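Long-range contacts in 2,3-dimethylmalate lyase (PDB 3FA3), which belongs to the phosphoenolpyruvate phosphomutase family of TIM-barrel proteins and binds manganese and 2,2-difluoro-3,3-dihydroxybutanedioic acid: residues B[115-120]-B[160-165]; B[156-161]-B[184-189]; B[171-176]-B[203-208]. One frame throughout, in Å; residues are numbered along the deposited sequence.

Contact 1. Residues B[115-120]-B[160-165]. With OAF (2,2-difluoro-3,3-dihydroxybutanedioic acid), chain V.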
# COMPACT_ATOMS: atom_id res chain seq x y z
N GLU B 115 -16.97 -14.09 -8.88
CA GLU B 115 -17.78 -14.21 -10.11
C GLU B 115 -17.07 -15.05 -11.22
O GLU B 115 -15.90 -15.42 -11.03
CB GLU B 115 -18.23 -12.79 -10.59
CG GLU B 115 -17.08 -11.87 -11.13
CD GLU B 115 -17.28 -10.39 -10.79
OE1 GLU B 115 -17.77 -10.05 -9.68
OE2 GLU B 115 -16.92 -9.56 -11.63
N ASP B 116 -17.75 -15.34 -12.35
CA ASP B 116 -17.18 -16.16 -13.46
C ASP B 116 -16.67 -15.36 -14.65
O ASP B 116 -16.50 -15.85 -15.77
CB ASP B 116 -18.18 -17.23 -13.92
CG ASP B 116 -19.54 -16.66 -14.26
OD1 ASP B 116 -19.84 -15.49 -13.95
OD2 ASP B 116 -20.33 -17.41 -14.86
N GLN B 117 -16.41 -14.11 -14.39
CA GLN B 117 -15.85 -13.25 -15.42
C GLN B 117 -14.34 -13.46 -15.70
O GLN B 117 -13.57 -14.01 -14.89
CB GLN B 117 -16.15 -11.78 -15.09
CG GLN B 117 -17.54 -11.32 -15.50
CD GLN B 117 -17.71 -9.80 -15.37
OE1 GLN B 117 -16.98 -9.02 -16.00
NE2 GLN B 117 -18.67 -9.38 -14.54
N VAL B 118 -13.92 -13.02 -16.87
CA VAL B 118 -12.50 -12.75 -17.11
C VAL B 118 -11.97 -11.79 -16.04
O VAL B 118 -12.73 -11.05 -15.43
CB VAL B 118 -12.39 -12.19 -18.50
CG1 VAL B 118 -11.75 -10.81 -18.50
CG2 VAL B 118 -11.77 -13.21 -19.42
N GLN B 119 -10.67 -11.82 -15.78
CA GLN B 119 -10.14 -11.08 -14.65
C GLN B 119 -10.25 -9.52 -14.87
O GLN B 119 -10.31 -8.74 -13.90
CB GLN B 119 -8.74 -11.54 -14.27
CG GLN B 119 -7.92 -10.40 -13.57
CD GLN B 119 -6.76 -10.89 -12.66
OE1 GLN B 119 -5.96 -11.83 -12.99
NE2 GLN B 119 -6.65 -10.24 -11.50
N THR B 120 -10.33 -9.10 -16.14
CA THR B 120 -10.70 -7.72 -16.48
C THR B 120 -12.20 -7.51 -16.53
O THR B 120 -12.77 -7.24 -17.61
CB THR B 120 -10.07 -7.25 -17.80
OG1 THR B 120 -10.02 -8.34 -18.75
CG2 THR B 120 -8.68 -6.71 -17.54
N ARG B 160 -20.97 -16.30 -7.52
CA ARG B 160 -21.70 -15.40 -8.38
C ARG B 160 -21.49 -15.79 -9.83
O ARG B 160 -20.35 -16.11 -10.23
CB ARG B 160 -21.34 -13.91 -8.09
CG ARG B 160 -21.81 -12.87 -9.18
CD ARG B 160 -21.48 -11.40 -8.83
NE ARG B 160 -21.41 -10.56 -10.04
CZ ARG B 160 -21.27 -9.24 -10.08
NH1 ARG B 160 -21.27 -8.60 -11.24
NH2 ARG B 160 -21.14 -8.55 -8.97
N THR B 161 -22.57 -15.76 -10.61
CA THR B 161 -22.41 -15.81 -12.05
C THR B 161 -22.92 -14.54 -12.73
O THR B 161 -23.94 -13.96 -12.29
CB THR B 161 -23.10 -17.07 -12.69
OG1 THR B 161 -22.71 -17.21 -14.07
CG2 THR B 161 -24.61 -16.96 -12.58
N ASP B 162 -22.22 -14.15 -13.80
CA ASP B 162 -22.60 -13.07 -14.70
C ASP B 162 -23.13 -13.65 -16.02
O ASP B 162 -23.25 -12.95 -17.06
CB ASP B 162 -21.41 -12.13 -14.94
CG ASP B 162 -21.12 -11.19 -13.72
OD1 ASP B 162 -21.62 -10.06 -13.72
OD2 ASP B 162 -20.42 -11.58 -12.75
N SER B 163 -23.46 -14.92 -15.99
CA SER B 163 -23.60 -15.66 -17.23
C SER B 163 -24.97 -15.56 -17.82
O SER B 163 -25.21 -16.11 -18.89
CB SER B 163 -23.27 -17.13 -17.03
OG SER B 163 -24.12 -17.67 -16.04
N LEU B 164 -25.86 -14.85 -17.12
CA LEU B 164 -27.26 -14.71 -17.51
C LEU B 164 -27.36 -13.89 -18.77
O LEU B 164 -27.95 -14.37 -19.74
CB LEU B 164 -28.10 -14.09 -16.39
CG LEU B 164 -29.43 -13.47 -16.82
CD1 LEU B 164 -30.28 -14.56 -17.39
CD2 LEU B 164 -30.16 -12.70 -15.71
N GLN B 165 -26.79 -12.66 -18.76
CA GLN B 165 -26.78 -11.79 -19.97
C GLN B 165 -26.22 -12.52 -21.18
O GLN B 165 -26.71 -12.34 -22.27
CB GLN B 165 -26.02 -10.46 -19.73
CG GLN B 165 -24.97 -10.06 -20.87
CD GLN B 165 -24.23 -8.75 -20.57
OE1 GLN B 165 -24.75 -7.91 -19.83
NE2 GLN B 165 -23.00 -8.58 -21.14
O2 OAF V . -21.03 -3.26 -6.11
C1 OAF V . -20.45 -3.97 -6.98
O1 OAF V . -19.23 -3.89 -7.31
C2 OAF V . -21.33 -5.00 -7.70
O4 OAF V . -22.38 -5.44 -6.89
O3 OAF V . -20.56 -6.13 -8.05
C3 OAF V . -22.02 -4.34 -8.89
F1 OAF V . -21.15 -3.56 -9.57
F2 OAF V . -23.10 -3.64 -8.35
C4 OAF V . -22.43 -5.38 -9.92
O5 OAF V . -21.55 -6.00 -10.54
O6 OAF V . -23.65 -5.52 -10.07

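Contact 2. Residues B[156-161]-B[184-189]. With OAF (2,2-difluoro-3,3-dihydroxybutanedioic acid), chain V.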
# COMPACT_ATOMS: atom_id res chain seq x y z
N VAL B 156 -17.65 -16.81 4.65
CA VAL B 156 -18.72 -17.26 3.76
C VAL B 156 -18.34 -16.97 2.31
O VAL B 156 -18.18 -15.80 1.94
CB VAL B 156 -20.10 -16.62 4.07
CG1 VAL B 156 -21.21 -17.34 3.27
CG2 VAL B 156 -20.43 -16.66 5.60
N VAL B 157 -18.20 -18.04 1.52
CA VAL B 157 -17.85 -17.95 0.12
C VAL B 157 -19.09 -17.88 -0.68
O VAL B 157 -19.72 -18.89 -0.92
CB VAL B 157 -17.06 -19.16 -0.32
CG1 VAL B 157 -16.64 -19.03 -1.73
CG2 VAL B 157 -15.88 -19.37 0.59
N ILE B 158 -19.44 -16.68 -1.10
CA ILE B 158 -20.56 -16.42 -2.03
C ILE B 158 -20.19 -16.66 -3.53
O ILE B 158 -19.21 -16.07 -4.05
CB ILE B 158 -21.07 -14.95 -1.90
CG1 ILE B 158 -21.56 -14.63 -0.48
CG2 ILE B 158 -22.13 -14.67 -3.00
CD1 ILE B 158 -21.84 -13.19 -0.25
N ALA B 159 -20.97 -17.53 -4.20
CA ALA B 159 -20.79 -17.84 -5.63
C ALA B 159 -21.64 -16.96 -6.58
O ALA B 159 -22.87 -16.87 -6.47
CB ALA B 159 -21.00 -19.36 -5.91
N ARG B 160 -20.97 -16.30 -7.52
CA ARG B 160 -21.70 -15.40 -8.38
C ARG B 160 -21.49 -15.79 -9.83
O ARG B 160 -20.35 -16.11 -10.23
CB ARG B 160 -21.34 -13.91 -8.09
CG ARG B 160 -21.81 -12.87 -9.18
CD ARG B 160 -21.48 -11.40 -8.83
NE ARG B 160 -21.41 -10.56 -10.04
CZ ARG B 160 -21.27 -9.24 -10.08
NH1 ARG B 160 -21.27 -8.60 -11.24
NH2 ARG B 160 -21.14 -8.55 -8.97
N THR B 161 -22.57 -15.76 -10.61
CA THR B 161 -22.41 -15.81 -12.05
C THR B 161 -22.92 -14.54 -12.73
O THR B 161 -23.94 -13.96 -12.29
CB THR B 161 -23.10 -17.07 -12.69
OG1 THR B 161 -22.71 -17.21 -14.07
CG2 THR B 161 -24.61 -16.96 -12.58
N ALA B 184 -19.60 -23.81 -2.09
CA ALA B 184 -19.96 -22.43 -1.79
C ALA B 184 -21.18 -22.34 -0.86
O ALA B 184 -22.05 -23.18 -0.90
CB ALA B 184 -20.21 -21.66 -3.06
N ASP B 185 -21.25 -21.30 -0.05
CA ASP B 185 -22.34 -21.17 0.91
C ASP B 185 -23.55 -20.36 0.42
O ASP B 185 -24.67 -20.66 0.82
CB ASP B 185 -21.81 -20.59 2.21
CG ASP B 185 -20.50 -21.26 2.62
OD1 ASP B 185 -20.59 -22.45 3.01
OD2 ASP B 185 -19.40 -20.60 2.52
N VAL B 186 -23.34 -19.34 -0.40
CA VAL B 186 -24.44 -18.48 -0.85
C VAL B 186 -24.43 -18.26 -2.36
O VAL B 186 -23.37 -18.10 -2.98
CB VAL B 186 -24.36 -17.16 -0.15
CG1 VAL B 186 -25.49 -16.29 -0.59
CG2 VAL B 186 -24.44 -17.38 1.34
N GLY B 187 -25.61 -18.30 -2.97
CA GLY B 187 -25.72 -18.16 -4.41
C GLY B 187 -26.03 -16.72 -4.76
O GLY B 187 -26.72 -16.03 -3.97
N PHE B 188 -25.54 -16.30 -5.94
CA PHE B 188 -25.67 -14.92 -6.46
C PHE B 188 -25.94 -14.92 -7.98
O PHE B 188 -25.00 -14.85 -8.79
CB PHE B 188 -24.34 -14.21 -6.15
CG PHE B 188 -24.35 -12.72 -6.31
CD1 PHE B 188 -23.51 -11.95 -5.53
CD2 PHE B 188 -25.11 -12.09 -7.28
CE1 PHE B 188 -23.46 -10.58 -5.66
CE2 PHE B 188 -25.05 -10.69 -7.42
CZ PHE B 188 -24.23 -9.94 -6.61
N LEU B 189 -27.21 -15.02 -8.38
CA LEU B 189 -27.55 -14.81 -9.81
C LEU B 189 -27.53 -13.33 -9.98
O LEU B 189 -28.34 -12.64 -9.35
CB LEU B 189 -28.94 -15.34 -10.22
CG LEU B 189 -29.26 -15.84 -11.67
CD1 LEU B 189 -30.76 -15.83 -12.00
CD2 LEU B 189 -28.54 -15.09 -12.78
O2 OAF V . -21.03 -3.26 -6.11
C1 OAF V . -20.45 -3.97 -6.98
O1 OAF V . -19.23 -3.89 -7.31
C2 OAF V . -21.33 -5.00 -7.70
O4 OAF V . -22.38 -5.44 -6.89
O3 OAF V . -20.56 -6.13 -8.05
C3 OAF V . -22.02 -4.34 -8.89
F1 OAF V . -21.15 -3.56 -9.57
F2 OAF V . -23.10 -3.64 -8.35
C4 OAF V . -22.43 -5.38 -9.92
O5 OAF V . -21.55 -6.00 -10.54
O6 OAF V . -23.65 -5.52 -10.07

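Contact 3. Residues B[171-176]-B[203-208]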
# COMPACT_ATOMS: atom_id res chain seq x y z
N GLU B 171 -28.16 -21.98 -18.35
CA GLU B 171 -26.72 -22.01 -18.08
C GLU B 171 -26.39 -21.28 -16.76
O GLU B 171 -25.47 -21.66 -16.01
CB GLU B 171 -25.97 -21.35 -19.23
CG GLU B 171 -24.40 -21.24 -19.06
CD GLU B 171 -23.70 -22.59 -18.84
OE1 GLU B 171 -24.29 -23.70 -19.11
OE2 GLU B 171 -22.52 -22.52 -18.42
N SER B 172 -27.14 -20.23 -16.48
CA SER B 172 -26.85 -19.40 -15.31
C SER B 172 -26.94 -20.15 -14.02
O SER B 172 -26.17 -19.90 -13.08
CB SER B 172 -27.80 -18.23 -15.22
OG SER B 172 -27.11 -17.10 -15.73
N VAL B 173 -27.92 -21.05 -14.02
CA VAL B 173 -28.29 -21.88 -12.90
C VAL B 173 -27.42 -23.12 -12.86
O VAL B 173 -27.26 -23.73 -11.80
CB VAL B 173 -29.75 -22.31 -13.12
CG1 VAL B 173 -30.22 -23.26 -12.03
CG2 VAL B 173 -30.64 -21.08 -13.22
N ALA B 174 -26.92 -23.55 -14.02
CA ALA B 174 -25.99 -24.66 -14.06
C ALA B 174 -24.70 -24.25 -13.33
O ALA B 174 -24.16 -24.99 -12.51
CB ALA B 174 -25.71 -25.05 -15.49
N ARG B 175 -24.23 -23.05 -13.61
CA ARG B 175 -22.99 -22.57 -13.02
C ARG B 175 -23.16 -22.42 -11.51
O ARG B 175 -22.44 -23.04 -10.72
CB ARG B 175 -22.61 -21.26 -13.67
CG ARG B 175 -22.08 -21.47 -15.08
CD ARG B 175 -21.73 -20.18 -15.79
NE ARG B 175 -21.20 -20.51 -17.11
CZ ARG B 175 -20.06 -20.07 -17.59
NH1 ARG B 175 -19.33 -19.23 -16.88
NH2 ARG B 175 -19.66 -20.41 -18.80
N LEU B 176 -24.18 -21.67 -11.11
CA LEU B 176 -24.49 -21.50 -9.72
C LEU B 176 -24.54 -22.84 -8.99
O LEU B 176 -24.20 -22.92 -7.79
CB LEU B 176 -25.83 -20.78 -9.58
CG LEU B 176 -25.87 -19.25 -9.76
CD1 LEU B 176 -27.28 -18.81 -9.52
CD2 LEU B 176 -24.99 -18.53 -8.79
N GLN B 203 -36.73 -21.08 -6.08
CA GLN B 203 -37.25 -22.44 -6.29
C GLN B 203 -36.21 -23.40 -6.84
O GLN B 203 -36.02 -24.51 -6.31
CB GLN B 203 -38.42 -22.40 -7.29
CG GLN B 203 -39.37 -23.61 -7.24
CD GLN B 203 -40.13 -23.62 -5.93
OE1 GLN B 203 -39.85 -22.77 -5.05
NE2 GLN B 203 -41.09 -24.55 -5.78
N ASP B 204 -35.55 -22.99 -7.93
CA ASP B 204 -34.62 -23.89 -8.59
C ASP B 204 -33.49 -24.27 -7.69
O ASP B 204 -32.99 -25.36 -7.78
CB ASP B 204 -34.02 -23.23 -9.79
CG ASP B 204 -35.02 -23.04 -10.89
OD1 ASP B 204 -36.22 -23.38 -10.76
OD2 ASP B 204 -34.57 -22.52 -11.92
N LEU B 205 -33.08 -23.36 -6.82
CA LEU B 205 -31.95 -23.61 -5.95
C LEU B 205 -32.44 -23.66 -4.54
O LEU B 205 -31.77 -23.17 -3.63
CB LEU B 205 -30.95 -22.47 -6.07
CG LEU B 205 -30.27 -22.38 -7.42
CD1 LEU B 205 -29.31 -21.17 -7.51
CD2 LEU B 205 -29.59 -23.71 -7.75
N ALA B 206 -33.63 -24.22 -4.35
CA ALA B 206 -34.09 -24.50 -3.01
C ALA B 206 -33.09 -25.42 -2.33
O ALA B 206 -32.42 -26.28 -2.96
CB ALA B 206 -35.51 -25.08 -2.99
N GLY B 207 -32.98 -25.16 -1.03
CA GLY B 207 -31.98 -25.76 -0.17
C GLY B 207 -30.97 -24.68 0.18
O GLY B 207 -30.49 -24.62 1.29
N TRP B 208 -30.66 -23.81 -0.77
CA TRP B 208 -29.42 -23.04 -0.71
C TRP B 208 -29.69 -21.55 -0.62
O TRP B 208 -30.42 -21.00 -1.44
CB TRP B 208 -28.64 -23.32 -1.97
CG TRP B 208 -27.20 -23.05 -1.92
CD1 TRP B 208 -26.35 -23.33 -0.90
CD2 TRP B 208 -26.40 -22.48 -2.98
NE1 TRP B 208 -25.07 -22.95 -1.25
CE2 TRP B 208 -25.07 -22.42 -2.51
CE3 TRP B 208 -26.69 -21.98 -4.26
CZ2 TRP B 208 -24.03 -21.90 -3.27
CZ3 TRP B 208 -25.66 -21.46 -5.02
CH2 TRP B 208 -24.34 -21.44 -4.52

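Contact 1. Residues B[115-120]-B[160-165]
Asp116 reaches across to the end of strand 156-161 and accepts one bond from Thr161 and one from Asp162. The backbone N of Asp162 meets OD1 of Asp116 at 2.7 Å, almost straight (167°) and on the syn lone pair. The hydroxyl OG1 of Thr161 donates to OD2 of Asp116 from above the carboxylate plane. CG of Asp116 sits between its own backbone N and carbonyl carbon (chi1 53°), which turns the carboxylate toward Thr161 and Asp162.

Glu115 and Arg160 run side by side, pointing the same way. OE1 of Glu115 lies over one guanidinium face, 3.7 Å from NE of Arg160, a long ion pair in which no N-H points at the oxygen, while its OE2 pairs with Lys121. Asp162 holds the guanidinium side-on: NH1 of Arg160 meets OD1 of Asp162 at 2.9 Å in the guanidinium plane, while its NE reaches OD2 from out of the carboxylate plane. The rotation of the arginine is thus probably fixed as NH1 and NH2 reach O5 and O3 of OAF.

The loop after strand 111-114 thereby meets the C-terminal end of strand 156-161, with helix 169-181 alongside, whose Arg175 forms a salt bridge to Asp116.

Contact 2. Residues B[156-161]-B[184-189]
Two neighbouring strands of the parallel barrel sheet, 156-161 and 186-189, pair here, and at their C-terminal ends Phe188 packs against the arginine that reaches OAF. CD of Arg160 stands over the middle of the Phe188 ring, 3.7 Å from its centroid and only 5° off the normal, a CH-pi contact. Both side chains have CG trans to the backbone N, and this shared torsion makes them run alongside each other, with the CB atoms of Arg160 and Phe188 3.6 Å apart. CG2 of Ile158 comes to the edge of the same ring, in its plane, and His113 meets the phenylalanine edge-to-face.

Between the backbones, N of Ala159 donates to O of Val186 at 2.8 Å, nearly in line with the carbonyl. N of Thr161 follows with O of Phe188, and Ala159 O accepts a weak bond from N of Phe188. This is the ladder of a parallel pair in a beta-alpha-beta unit of the TIM barrel: helices 163-167 and 169-181 lie between the strands in the chain, and the strand axes are inclined by 23°. Ile158, Arg160, Val186 and Phe188 occupy one face of the sheet; Ala159, Thr161 and Leu189 lie on the other, against helix 169-181.

Asp185, just ahead of strand 186-189, pairs with Val157 twice. Its N donates to O of Val157, while OD2 of Asp185 receives N of Val157 at 3.0 Å on the anti lone pair, and OD1 is salt-bridged to Arg10. Beside it, CG1 of Val156 touches CB of Asp185 at 3.5 Å and also CG2 of Val186. On the face toward helix 169-181, CB of Ala159 meets CB of Ala184 at 3.7 Å.

Contact 3. Residues B[171-176]-B[203-208]
Leu176 overlaps Leu205 methyl to methyl, its CD1 lying 3.7 Å from CD1 of Leu205. The two side chains cross at about a right angle, and the same Leu205 methyl also leans on CB of Leu176. In both leucines CG is trans to the carbonyl carbon (chi1 -80° and -67°), which brings the methyl groups of the two chains together.

One turn back along the helix, Val173 points the same way. CG1 of Val173 meets the other methyl of Leu205, CD2, more loosely at 4.3 Å, so the leucine sits against both helix residues. CG2 of Val173 approaches OD2 of Asp204 at the more open side of the contact; that carboxylate oxygen is hydrogen-bonded to Tyr169, at the start of the same helix as Val173.

On the other side of Leu205, the six-membered ring of Trp208 comes up to the backbone of Leu176. CZ3 and CH2 of Trp208 lie 3.5 and 3.6 Å from O of Leu176, approached obliquely. The indole N-H is turned elsewhere, and NE1 is hydrogen-bonded to O of Ala184.

No hydrogen bond joins the segments, and the packing is mainly apolar. Helix 195-204 ends just before Leu205, and a type II beta turn from Leu205 to Trp208, with Gly207 at positive phi, brings the chain round to strand 211-213. The turn that follows helix 195-204 thus packs on helix 169-181, in the outer helical layer of the TIM barrel.

In the fold
Contact 2 is the nearest neighbour of both others, its centre about 12 Å from that of contact 1 and about 10 Å from that of contact 3; the centres of contacts 1 and 3 are about 15 Å apart. Contacts 1 and 2 share Arg160 and Thr161 on strand 156-161 and both touch OAF, whereas contact 3 is in the outer helical layer. Along the chain, contact 1 closes before contact 3 opens, while the segments of contacts 2 and 3 alternate. Polar bonds run from contact 3 to each of the others, Ser172 to Ser163 among them. Strands 156-161 and 186-189 are thereby linked to the outer helix 169-181.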